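Local coordinates for putative DNA-binding protein (Ralstonia eutropha, PDB 3HWU), which is of unknown function but belongs to the plants and prokaryotes conserved (DUF296) family and has been named a putative DNA-binding protein, at residues E3-Y8 against Q31-E36; R20-L26 against G110-G116; I90-G94 against G105-L109; R128-F132 against V141-P145. All blocks are in the same frame, centred on the assembly; numbering follows the deposited sequence.

How the contacts relate
The four contacts are spread over one subunit of a three-chain assembly, each chain built round a large antiparallel sheet. Contacts 1 and 2 share helix 25-35; their segments alternate along the chain, their centres lie about 15 Å apart, and a Lys7–Asp23 salt bridge joins them. Contact 3 falls within the chain interval of contact 2. Both use strand 103-114, and Leu26 of contact 2 packs on Ile90 and Ala92 of contact 3. Contact 4, in hairpin 131-142, comes last, its centre about 27 Å from that of contact 2. Its Arg131 packs against His91 of contact 3, and both meet the third subunit, so the histidine cluster sits where central sheet, terminal hairpin and subunit interface converge.

Contact 1: residues E3-Y8 against Q31-E36; sequences ELKGKY and QLARDE
The Tyr8 ring carries Leu32 on one face and has Leu4 CB, Glu36 OE2 and a water as in-plane neighbours at its edge, where the N-terminal loop folds back onto the last turns of helix 25-35 in this PCC-family domain. Leu32 CD1 stands 3.5 Å from the ring centroid of Tyr8 and only 3° off the ring normal, a CH-pi contact almost exactly over the centre. Near the plane of the ring, Tyr8 OH donates a short hydrogen bond of 2.6 Å to Glu36 OE2, using the anti lone pair of that oxygen; the carboxylate is turned 76° against the ring. The in-plane water gives one hydrogen bond to Tyr8 OH and another to Asp35 OD2, so the phenol oxygen is gripped from the helix end both directly and through solvent.

Before Tyr8, a type II turn from Leu4 to Lys7 reverses the chain and leaves Leu4 facing the helix. With CG beside its backbone N (chi1 -72°), Leu4 sends CD1 to 3.5 Å from Leu32 N and 3.9 Å from Gln31 CG, the Leu4 and Gln31 side chains crossing at a slant. Met17 of strand 14-20 touches Leu4, Tyr8 and Leu32. Along the outer surface the helix braces its own side chains: Gln31 NE2 donates to Asp35 OD1 at 2.7 Å, from above the carboxylate plane.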
loop_
_atom_site.group_PDB
_atom_site.type_symbol
_atom_site.label_atom_id
_atom_site.label_comp_id
_atom_site.label_asym_id
_atom_site.label_seq_id
_atom_site.Cartn_x
_atom_site.Cartn_y
_atom_site.Cartn_z
ATOM N N GLU A 3 -21.325 -12.721 -12.966
ATOM C CA GLU A 3 -21.229 -11.423 -12.296
ATOM C C GLU A 3 -19.904 -10.714 -12.543
ATOM O O GLU A 3 -19.845 -9.499 -12.782
ATOM C CB GLU A 3 -21.401 -11.618 -10.812
ATOM C CG GLU A 3 -21.604 -10.325 -10.088
ATOM C CD GLU A 3 -22.134 -10.531 -8.684
ATOM O OE1 GLU A 3 -22.422 -11.705 -8.312
ATOM O OE2 GLU A 3 -22.277 -9.517 -7.956
ATOM N N LEU A 4 -18.838 -11.491 -12.472
ATOM C CA LEU A 4 -17.486 -10.949 -12.517
ATOM C C LEU A 4 -16.890 -10.992 -13.898
ATOM O O LEU A 4 -15.706 -10.732 -14.031
ATOM C CB LEU A 4 -16.572 -11.734 -11.556
ATOM C CG LEU A 4 -16.790 -11.511 -10.073
ATOM C CD1 LEU A 4 -15.768 -12.305 -9.271
ATOM C CD2 LEU A 4 -16.741 -10.054 -9.727
ATOM N N LYS A 5 -17.708 -11.289 -14.930
ATOM C CA LYS A 5 -17.221 -11.352 -16.284
ATOM C C LYS A 5 -16.522 -10.074 -16.655
ATOM O O LYS A 5 -17.087 -8.974 -16.512
ATOM C CB LYS A 5 -18.361 -11.638 -17.274
ATOM C CG LYS A 5 -17.935 -11.444 -18.713
ATOM N N GLY A 6 -15.286 -10.225 -17.115
ATOM C CA GLY A 6 -14.473 -9.111 -17.555
ATOM C C GLY A 6 -13.873 -8.222 -16.473
ATOM O O GLY A 6 -13.335 -7.151 -16.772
ATOM N N LYS A 7 -13.995 -8.631 -15.219
ATOM C CA LYS A 7 -13.576 -7.771 -14.115
ATOM C C LYS A 7 -12.249 -8.236 -13.498
ATOM O O LYS A 7 -11.733 -7.540 -12.631
ATOM C CB LYS A 7 -14.622 -7.720 -12.991
ATOM C CG LYS A 7 -16.035 -7.246 -13.364
ATOM C CD LYS A 7 -16.103 -5.785 -13.651
ATOM C CE LYS A 7 -17.531 -5.275 -13.962
ATOM N NZ LYS A 7 -18.410 -5.074 -12.820
ATOM N N TYR A 8 -11.694 -9.366 -13.911
ATOM C CA TYR A 8 -10.396 -9.761 -13.402
ATOM C C TYR A 8 -9.648 -10.624 -14.401
ATOM O O TYR A 8 -10.233 -11.180 -15.359
ATOM C CB TYR A 8 -10.525 -10.459 -12.042
ATOM C CG TYR A 8 -11.212 -11.805 -12.045
ATOM C CD1 TYR A 8 -12.571 -11.892 -11.986
ATOM C CD2 TYR A 8 -10.476 -12.980 -12.048
ATOM C CE1 TYR A 8 -13.197 -13.127 -11.951
ATOM C CE2 TYR A 8 -11.100 -14.220 -12.011
ATOM C CZ TYR A 8 -12.443 -14.281 -11.967
ATOM O OH TYR A 8 -13.049 -15.519 -11.923
ATOM N N GLN A 31 -17.093 -12.081 -3.877
ATOM C CA GLN A 31 -17.460 -12.927 -5.004
ATOM C C GLN A 31 -16.237 -13.565 -5.696
ATOM O O GLN A 31 -16.309 -14.719 -6.149
ATOM C CB GLN A 31 -18.299 -12.118 -6.010
ATOM C CG GLN A 31 -18.944 -13.028 -7.062
ATOM C CD GLN A 31 -19.967 -13.939 -6.455
ATOM O OE1 GLN A 31 -20.733 -13.530 -5.563
ATOM N NE2 GLN A 31 -19.976 -15.202 -6.891
ATOM N N LEU A 32 -15.135 -12.823 -5.833
ATOM C CA LEU A 32 -13.928 -13.417 -6.372
ATOM C C LEU A 32 -13.467 -14.603 -5.490
ATOM O O LEU A 32 -13.057 -15.661 -5.992
ATOM C CB LEU A 32 -12.820 -12.356 -6.440
ATOM C CG LEU A 32 -11.475 -12.838 -7.003
ATOM C CD1 LEU A 32 -11.496 -13.052 -8.481
ATOM C CD2 LEU A 32 -10.361 -11.820 -6.646
ATOM N N ALA A 33 -13.514 -14.398 -4.182
ATOM C CA ALA A 33 -13.119 -15.467 -3.246
ATOM C C ALA A 33 -13.954 -16.735 -3.455
ATOM O O ALA A 33 -13.430 -17.864 -3.470
ATOM C CB ALA A 33 -13.205 -14.963 -1.773
ATOM N N ARG A 34 -15.264 -16.543 -3.608
ATOM C CA ARG A 34 -16.152 -17.665 -3.838
ATOM C C ARG A 34 -15.990 -18.290 -5.231
ATOM O O ARG A 34 -15.993 -19.527 -5.330
ATOM C CB ARG A 34 -17.609 -17.256 -3.599
ATOM C CG ARG A 34 -18.049 -17.004 -2.181
ATOM C CD ARG A 34 -19.588 -16.869 -2.134
ATOM N NE ARG A 34 -20.007 -15.655 -2.826
ATOM C CZ ARG A 34 -20.107 -14.474 -2.237
ATOM N NH1 ARG A 34 -19.884 -14.370 -0.932
ATOM N NH2 ARG A 34 -20.452 -13.402 -2.936
ATOM N N ASP A 35 -15.848 -17.488 -6.298
ATOM C CA ASP A 35 -15.749 -17.987 -7.677
ATOM C C ASP A 35 -14.439 -18.681 -7.961
ATOM O O ASP A 35 -14.382 -19.659 -8.709
ATOM C CB ASP A 35 -15.929 -16.888 -8.743
ATOM C CG ASP A 35 -17.345 -16.366 -8.853
ATOM O OD1 ASP A 35 -18.255 -16.892 -8.175
ATOM O OD2 ASP A 35 -17.510 -15.387 -9.646
ATOM N N GLU A 36 -13.367 -18.181 -7.356
ATOM C CA GLU A 36 -12.047 -18.724 -7.590
ATOM C C GLU A 36 -11.587 -19.579 -6.390
ATOM O O GLU A 36 -10.429 -20.040 -6.388
ATOM C CB GLU A 36 -11.033 -17.597 -7.874
ATOM C CG GLU A 36 -11.232 -16.909 -9.215
ATOM C CD GLU A 36 -10.916 -17.769 -10.435
ATOM O OE1 GLU A 36 -10.033 -18.651 -10.342
ATOM O OE2 GLU A 36 -11.525 -17.528 -11.506
HETATM O O HOH W 1 -15.913 -15.499 -12.058
#

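Contact 2: residues R20-L26 against G110-G116; sequences RHGDNVL and GLTVGTG
Val25 and Leu111 form the tight end of this contact, where the start of helix 25-35 settles against strand 103-114. Leu111 CD2 fits between Val25 CB and Leu26 CG, 3.7 Å from each. Leu111 has its CG between the backbone N and the carbonyl carbon (chi1 66°), which brings CD2 against the first helical residues. Val25 CG2 continues the apolar row to Val113 CG2 at 3.7 Å. Alongside this row the backbones are joined by Val25 N to Leu111 O and Val113 N to Asp23 O, each 2.9 Å, flanking a single bridge between Asn24 and Thr112. Asn24 is also the N-cap, its OD1 accepting from Gln27 N in the conformer described.

The other end, with the exposed His21, is looser and wetter. A type II turn from Arg20 to Asp23 presents Gly22 N to Val113 O. One water links Arg20 NE, His21 N and Gly116 O, bridging the two segments at this end. The guanidinium of Arg20 pairs with Asp134 of the second subunit, and Asp23 with Lys7. On the buried side, Val25 rests on Met49, Met77 and Ile120 from strands 40-49, 72-84 and 117-125, while Leu26 reaches Ile90 and Ala92 of strand 87-97.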
loop_
_atom_site.group_PDB
_atom_site.type_symbol
_atom_site.label_atom_id
_atom_site.label_comp_id
_atom_site.label_asym_id
_atom_site.label_seq_id
_atom_site.Cartn_x
_atom_site.Cartn_y
_atom_site.Cartn_z
ATOM N N ARG A 20 -15.600 -1.333 -11.934
ATOM C CA ARG A 20 -16.148 -0.281 -12.746
ATOM C C ARG A 20 -17.270 0.460 -12.026
ATOM O O ARG A 20 -17.688 0.077 -10.942
ATOM C CB ARG A 20 -16.649 -0.916 -14.057
ATOM C CG ARG A 20 -15.635 -1.779 -14.740
ATOM C CD ARG A 20 -14.530 -0.934 -15.287
ATOM N NE ARG A 20 -15.059 -0.117 -16.349
ATOM C CZ ARG A 20 -15.127 -0.521 -17.605
ATOM N NH1 ARG A 20 -14.653 -1.713 -17.943
ATOM N NH2 ARG A 20 -15.658 0.284 -18.491
ATOM N N HIS A 21 -17.727 1.553 -12.624
ATOM C CA HIS A 21 -18.762 2.406 -12.060
ATOM C C HIS A 21 -19.891 1.592 -11.426
ATOM O O HIS A 21 -20.473 0.699 -12.064
ATOM C CB HIS A 21 -19.315 3.237 -13.231
ATOM C CG HIS A 21 -20.311 4.299 -12.871
ATOM N ND1 HIS A 21 -20.512 4.782 -11.596
ATOM C CD2 HIS A 21 -21.104 5.046 -13.676
ATOM C CE1 HIS A 21 -21.435 5.730 -11.621
ATOM N NE2 HIS A 21 -21.800 5.915 -12.871
ATOM N N GLY A 22 -20.179 1.902 -10.159
ATOM C CA GLY A 22 -21.263 1.311 -9.419
ATOM C C GLY A 22 -20.910 0.027 -8.689
ATOM O O GLY A 22 -21.696 -0.426 -7.887
ATOM N N ASP A 23 -19.736 -0.558 -8.942
ATOM C CA ASP A 23 -19.390 -1.830 -8.283
ATOM C C ASP A 23 -19.125 -1.633 -6.791
ATOM O O ASP A 23 -18.399 -0.733 -6.381
ATOM C CB ASP A 23 -18.157 -2.473 -8.922
ATOM C CG ASP A 23 -18.394 -3.026 -10.313
ATOM O OD1 ASP A 23 -19.574 -3.272 -10.682
ATOM O OD2 ASP A 23 -17.395 -3.328 -11.037
ATOM N N ASN A 24 -19.662 -2.558 -6.010
ATOM C CA ASN A 24 -19.462 -2.623 -4.592
ATOM C C ASN A 24 -18.163 -3.391 -4.319
ATOM O O ASN A 24 -18.071 -4.579 -4.613
ATOM C CB ASN A 24 -20.644 -3.322 -3.910
ATOM C CG ASN A 24 -20.478 -3.373 -2.415
ATOM O OD1 ASN A 24 -19.490 -3.924 -1.935
ATOM N ND2 ASN A 24 -21.402 -2.749 -1.657
ATOM N N VAL A 25 -17.154 -2.692 -3.831
ATOM C CA VAL A 25 -15.782 -3.251 -3.866
ATOM C C VAL A 25 -15.611 -4.481 -2.982
ATOM O O VAL A 25 -15.099 -5.516 -3.429
ATOM C CB VAL A 25 -14.773 -2.150 -3.526
ATOM C CG1 VAL A 25 -13.322 -2.723 -3.403
ATOM C CG2 VAL A 25 -14.800 -1.014 -4.588
ATOM N N LEU A 26 -16.008 -4.393 -1.714
ATOM C CA LEU A 26 -15.782 -5.554 -0.849
ATOM C C LEU A 26 -16.652 -6.732 -1.283
ATOM O O LEU A 26 -16.227 -7.868 -1.191
ATOM C CB LEU A 26 -15.944 -5.251 0.647
ATOM C CG LEU A 26 -15.093 -4.060 1.162
ATOM C CD1 LEU A 26 -15.297 -3.981 2.663
ATOM C CD2 LEU A 26 -13.636 -4.202 0.841
ATOM N N GLY A 110 -17.579 -0.528 3.810
ATOM C CA GLY A 110 -18.108 -0.719 2.454
ATOM C C GLY A 110 -17.703 0.459 1.581
ATOM O O GLY A 110 -17.347 1.527 2.091
ATOM N N LEU A 111 -17.688 0.241 0.275
ATOM C CA LEU A 111 -17.350 1.286 -0.667
ATOM C C LEU A 111 -17.796 0.885 -2.058
ATOM O O LEU A 111 -17.868 -0.315 -2.381
ATOM C CB LEU A 111 -15.852 1.663 -0.617
ATOM C CG LEU A 111 -14.827 0.631 -1.056
ATOM C CD1 LEU A 111 -13.413 1.241 -1.062
ATOM C CD2 LEU A 111 -14.807 -0.653 -0.192
ATOM N N THR A 112 -18.138 1.925 -2.822
ATOM C CA THR A 112 -18.742 1.798 -4.133
ATOM C C THR A 112 -17.968 2.656 -5.129
ATOM O O THR A 112 -17.749 3.844 -4.884
ATOM C CB THR A 112 -20.219 2.235 -4.122
ATOM O OG1 THR A 112 -20.936 1.454 -3.159
ATOM C CG2 THR A 112 -20.863 2.068 -5.486
ATOM N N VAL A 113 -17.582 2.053 -6.259
ATOM C CA VAL A 113 -16.864 2.768 -7.302
ATOM C C VAL A 113 -17.767 3.854 -7.896
ATOM O O VAL A 113 -18.952 3.595 -8.209
ATOM C CB VAL A 113 -16.416 1.826 -8.423
ATOM C CG1 VAL A 113 -15.681 2.530 -9.553
ATOM C CG2 VAL A 113 -15.550 0.666 -7.843
ATOM N N GLY A 114 -17.194 5.039 -8.082
ATOM C CA GLY A 114 -17.898 6.163 -8.668
ATOM C C GLY A 114 -17.650 6.297 -10.140
ATOM O O GLY A 114 -17.545 5.306 -10.875
ATOM N N THR A 115 -17.546 7.535 -10.589
ATOM C CA THR A 115 -17.278 7.748 -12.014
ATOM C C THR A 115 -15.761 7.558 -12.271
ATOM O O THR A 115 -14.970 8.488 -12.412
ATOM C CB THR A 115 -17.785 9.079 -12.458
ATOM O OG1 THR A 115 -17.155 10.057 -11.672
ATOM C CG2 THR A 115 -19.323 9.191 -12.304
ATOM N N GLY A 116 -15.374 6.294 -12.288
ATOM C CA GLY A 116 -13.967 5.911 -12.309
ATOM C C GLY A 116 -13.888 4.411 -12.329
ATOM O O GLY A 116 -14.787 3.727 -12.854
HETATM O O HOH W 2 -16.050 2.410 -14.920
#

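Contact 3: residues I90-G94 against G105-L109; sequences IHAHG and GGHLL
The beta hairpin of strands 87-97 and 103-114 brings together three histidines, His91, His93 and His107, on one face of the sheet, at the boundary with the third subunit. His93 and His107 are an antiparallel non-hydrogen-bonded pair, with side chains on the same face. The next pair, Gly94 and Gly106, exchanges two bonds: Gly94 N to Gly106 O, 2.9 Å and in the carbonyl plane, and the nearly straight Gly106 N to Gly94 O. Past His107 the strand turns a corner, yet Leu108 N still reaches Ala92 O, and a water spans from Ala92 N to Leu108 O where the backbones part. Leu108 CD1 goes to the other side of the hairpin and meets Ala92 CB at 4.0 Å.

His107 meets each of the other two imidazoles rim to rim, neither over the face of the other; its plane is turned 60° from that of His93 and 42° from that of His91. His107 takes CG anti to its backbone nitrogen (chi1 177°), setting ND1 4.0 Å from His93 NE2 and 4.1 Å from His91 NE2. His91 NE2 and His93 NE2 lie 3.5 Å apart. Their far sides are held by the third subunit: His91 ND1 bonds to its Glu119 and His93 ND1 to its Met74 carbonyl, which fixes both ring rotations. Three converging nitrogens are consistent with an unoccupied metal site, like the three-histidine zinc site of the related acetolactate decarboxylases.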
loop_
_atom_site.group_PDB
_atom_site.type_symbol
_atom_site.label_atom_id
_atom_site.label_comp_id
_atom_site.label_asym_id
_atom_site.label_seq_id
_atom_site.Cartn_x
_atom_site.Cartn_y
_atom_site.Cartn_z
ATOM N N ILE A 90 -13.594 -10.441 4.346
ATOM C CA ILE A 90 -12.649 -9.453 3.807
ATOM C C ILE A 90 -12.305 -8.489 4.947
ATOM O O ILE A 90 -13.173 -7.965 5.652
ATOM C CB ILE A 90 -13.258 -8.676 2.605
ATOM C CG1 ILE A 90 -13.809 -9.567 1.509
ATOM C CG2 ILE A 90 -12.260 -7.727 1.976
ATOM C CD1 ILE A 90 -12.858 -10.575 0.938
ATOM N N HIS A 91 -11.031 -8.200 5.119
ATOM C CA HIS A 91 -10.527 -7.252 6.098
ATOM C C HIS A 91 -9.775 -6.219 5.302
ATOM O O HIS A 91 -8.729 -6.517 4.711
ATOM C CB HIS A 91 -9.584 -7.930 7.083
ATOM C CG HIS A 91 -9.069 -7.031 8.135
ATOM N ND1 HIS A 91 -7.968 -7.327 8.913
ATOM C CD2 HIS A 91 -9.516 -5.823 8.548
ATOM C CE1 HIS A 91 -7.789 -6.348 9.784
ATOM N NE2 HIS A 91 -8.720 -5.425 9.583
ATOM N N ALA A 92 -10.308 -5.007 5.220
ATOM C CA ALA A 92 -9.717 -3.999 4.372
ATOM C C ALA A 92 -9.667 -2.652 5.113
ATOM O O ALA A 92 -10.619 -2.267 5.795
ATOM C CB ALA A 92 -10.510 -3.829 3.047
ATOM N N HIS A 93 -8.585 -1.924 4.869
ATOM C CA HIS A 93 -8.437 -0.536 5.291
ATOM C C HIS A 93 -8.250 0.315 4.034
ATOM O O HIS A 93 -7.764 -0.162 2.992
ATOM C CB HIS A 93 -7.240 -0.350 6.233
ATOM C CG HIS A 93 -7.387 -0.999 7.576
ATOM N ND1 HIS A 93 -6.479 -0.785 8.584
ATOM C CD2 HIS A 93 -8.315 -1.834 8.094
ATOM C CE1 HIS A 93 -6.887 -1.403 9.673
ATOM N NE2 HIS A 93 -8.010 -2.028 9.414
ATOM N N GLY A 94 -8.531 1.611 4.147
ATOM C CA GLY A 94 -8.320 2.522 3.063
ATOM C C GLY A 94 -8.000 3.928 3.507
ATOM O O GLY A 94 -8.268 4.295 4.634
ATOM N N GLY A 105 -9.657 8.016 6.560
ATOM C CA GLY A 105 -9.931 6.622 6.321
ATOM C C GLY A 105 -9.812 5.777 7.568
ATOM O O GLY A 105 -10.182 6.231 8.667
ATOM N N GLY A 106 -9.335 4.554 7.396
ATOM C CA GLY A 106 -9.293 3.546 8.436
ATOM C C GLY A 106 -9.899 2.248 7.974
ATOM O O GLY A 106 -9.689 1.821 6.819
ATOM N N HIS A 107 -10.588 1.584 8.893
ATOM C CA HIS A 107 -11.237 0.296 8.634
ATOM C C HIS A 107 -12.463 0.486 7.742
ATOM O O HIS A 107 -13.380 1.223 8.101
ATOM C CB HIS A 107 -11.647 -0.300 9.993
ATOM C CG HIS A 107 -12.389 -1.586 9.912
ATOM N ND1 HIS A 107 -11.825 -2.786 10.271
ATOM C CD2 HIS A 107 -13.673 -1.845 9.587
ATOM C CE1 HIS A 107 -12.718 -3.746 10.099
ATOM N NE2 HIS A 107 -13.844 -3.205 9.668
ATOM N N LEU A 108 -12.478 -0.195 6.591
ATOM C CA LEU A 108 -13.565 -0.104 5.655
ATOM C C LEU A 108 -14.740 -0.987 6.050
ATOM O O LEU A 108 -14.582 -2.188 6.303
ATOM C CB LEU A 108 -13.111 -0.481 4.229
ATOM C CG LEU A 108 -12.319 0.595 3.498
ATOM C CD1 LEU A 108 -11.503 -0.035 2.351
ATOM C CD2 LEU A 108 -13.283 1.712 2.947
ATOM N N LEU A 109 -15.931 -0.390 6.037
ATOM C CA LEU A 109 -17.194 -1.159 6.133
ATOM C C LEU A 109 -17.778 -1.410 4.768
ATOM O O LEU A 109 -18.433 -2.417 4.563
ATOM C CB LEU A 109 -18.190 -0.417 7.002
ATOM C CG LEU A 109 -17.740 -0.194 8.457
ATOM C CD1 LEU A 109 -18.786 0.640 9.225
ATOM C CD2 LEU A 109 -17.459 -1.521 9.167
HETATM O O HOH W 3 -12.834 -4.516 6.440
#

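Contact 4: residues R128-F132 against V141-P145; sequences RLDRF and VLGLP
Phe132 turns CG between its backbone N and carbonyl carbon (chi1 67°), which lays the ring back along the partner strand beside Val141. The two side chains point the same way, with Phe132 CZ 4.1 Å from Val141 CB, and Gly143 CA comes up to the ring edge at 3.6 Å from Phe132 CE1. On the opposite face of the hairpin, Leu142 has CG anti to its backbone nitrogen (chi1 -175°), and its CD1 lies over one face of the Arg131 guanidinium.

The same CD1 of Leu142 touches Leu129 CB at 3.9 Å. Leu129 spreads its two branches, CD1 to Leu144 CD2 (in one of two conformers) and CD2 to Pro145 CD, so apolar contact holds the last modelled residues. Phe132 and Val141 form a hydrogen-bonded antiparallel pair: Phe132 N donates to Val141 O and Val141 N to Phe132 O at 2.8 Å. In the conformers described, Gly143 N adds a bond to Asp130 O in the carbonyl plane, and a water joins Asp130 N to Gly143 O.

Arg131 extends from CG to NE; NH2 bonds to Ser80 OG and Ser89 O, and NH1 makes a salt bridge to Glu119 of the third subunit. With Leu142 over one face and these bonds at its nitrogens, the guanidinium is fixed in rotation: hydrogen bonds tie the hairpin to the main sheet, and the salt bridge probably helps join it to the third subunit.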
loop_
_atom_site.group_PDB
_atom_site.type_symbol
_atom_site.label_atom_id
_atom_site.label_comp_id
_atom_site.label_asym_id
_atom_site.label_seq_id
_atom_site.Cartn_x
_atom_site.Cartn_y
_atom_site.Cartn_z
ATOM N N ARG A 128 -5.882 -22.385 3.244
ATOM C CA ARG A 128 -7.202 -21.939 3.620
ATOM C C ARG A 128 -7.134 -21.374 5.033
ATOM O O ARG A 128 -6.826 -22.112 5.985
ATOM C CB ARG A 128 -8.210 -23.113 3.497
ATOM C CG ARG A 128 -9.640 -22.869 4.014
ATOM C CD ARG A 128 -10.510 -22.084 3.097
ATOM N NE ARG A 128 -11.807 -22.010 3.792
ATOM C CZ ARG A 128 -12.961 -21.754 3.223
ATOM N NH1 ARG A 128 -13.045 -21.583 1.935
ATOM N NH2 ARG A 128 -14.063 -21.702 3.985
ATOM N N LEU A 129 -7.454 -20.080 5.189
ATOM C CA LEU A 129 -7.360 -19.426 6.487
ATOM C C LEU A 129 -8.719 -18.933 6.962
ATOM O O LEU A 129 -9.493 -18.372 6.179
ATOM C CB LEU A 129 -6.382 -18.248 6.449
ATOM C CG LEU A 129 -4.946 -18.495 6.027
ATOM C CD1 LEU A 129 -4.151 -17.153 6.092
ATOM C CD2 LEU A 129 -4.310 -19.617 6.828
ATOM N N ASP A 130 -9.022 -19.154 8.245
ATOM C CA ASP A 130 -10.187 -18.531 8.860
ATOM C C ASP A 130 -9.768 -17.407 9.804
ATOM O O ASP A 130 -8.625 -17.342 10.273
ATOM C CB ASP A 130 -11.062 -19.536 9.621
ATOM C CG ASP A 130 -11.908 -20.384 8.699
ATOM O OD1 ASP A 130 -11.297 -21.031 7.782
ATOM O OD2 ASP A 130 -13.162 -20.381 8.890
ATOM N N ARG A 131 -10.698 -16.494 10.008
ATOM C CA ARG A 131 -10.603 -15.501 11.047
ATOM C C ARG A 131 -11.385 -16.015 12.237
ATOM O O ARG A 131 -12.386 -16.747 12.074
ATOM C CB ARG A 131 -11.268 -14.206 10.610
ATOM C CG ARG A 131 -10.691 -13.566 9.469
ATOM C CD ARG A 131 -11.094 -12.005 9.316
ATOM N NE ARG A 131 -10.796 -11.687 7.963
ATOM C CZ ARG A 131 -9.584 -11.308 7.533
ATOM N NH1 ARG A 131 -8.614 -11.018 8.382
ATOM N NH2 ARG A 131 -9.366 -11.241 6.242
ATOM N N PHE A 132 -10.964 -15.620 13.421
ATOM C CA PHE A 132 -11.617 -16.078 14.666
ATOM C C PHE A 132 -11.605 -14.906 15.626
ATOM O O PHE A 132 -10.739 -14.037 15.563
ATOM C CB PHE A 132 -10.818 -17.277 15.288
ATOM C CG PHE A 132 -9.439 -16.888 15.786
ATOM C CD1 PHE A 132 -8.367 -16.769 14.862
ATOM C CD2 PHE A 132 -9.194 -16.574 17.139
ATOM C CE1 PHE A 132 -7.092 -16.308 15.265
ATOM C CE2 PHE A 132 -7.913 -16.159 17.560
ATOM C CZ PHE A 132 -6.868 -16.031 16.642
ATOM N N VAL A 141 -9.359 -11.853 14.398
ATOM C CA VAL A 141 -7.959 -11.924 14.000
ATOM C C VAL A 141 -7.813 -13.050 12.973
ATOM O O VAL A 141 -8.489 -14.090 13.036
ATOM C CB VAL A 141 -7.061 -12.228 15.221
ATOM C CG1 VAL A 141 -5.623 -12.490 14.811
ATOM C CG2 VAL A 141 -7.155 -11.098 16.279
ATOM N N LEU A 142 -6.879 -12.875 12.027
ATOM C CA LEU A 142 -6.579 -13.890 11.037
ATOM C C LEU A 142 -5.777 -15.020 11.659
ATOM O O LEU A 142 -4.716 -14.781 12.201
ATOM C CB LEU A 142 -5.796 -13.245 9.889
ATOM C CG LEU A 142 -5.462 -14.087 8.660
ATOM C CD1 LEU A 142 -6.725 -14.740 8.047
ATOM C CD2 LEU A 142 -4.715 -13.224 7.629
ATOM N N GLY A 143 -6.295 -16.239 11.596
ATOM C CA GLY A 143 -5.595 -17.384 12.128
ATOM C C GLY A 143 -4.606 -17.917 11.130
ATOM O O GLY A 143 -4.918 -18.043 9.966
ATOM N N LEU A 144 -3.424 -18.247 11.596
ATOM C CA LEU A 144 -2.391 -18.889 10.776
ATOM C C LEU A 144 -2.185 -20.342 11.241
ATOM O O LEU A 144 -2.405 -20.647 12.436
ATOM C CB LEU A 144 -1.066 -18.149 10.940
ATOM C CG LEU A 144 -0.988 -16.702 10.453
ATOM C CD1 LEU A 144 0.447 -16.140 10.587
ATOM C CD2 LEU A 144 -1.444 -16.560 8.999
ATOM N N PRO A 145 -1.746 -21.236 10.316
ATOM C CA PRO A 145 -1.466 -22.651 10.624
ATOM C C PRO A 145 -0.435 -22.702 11.741
ATOM O O PRO A 145 -0.617 -23.547 12.642
ATOM C CB PRO A 145 -0.866 -23.164 9.316
ATOM C CG PRO A 145 -1.302 -22.250 8.301
ATOM C CD PRO A 145 -1.317 -20.921 8.949
HETATM O O HOH W 4 -6.778 -20.345 9.754
#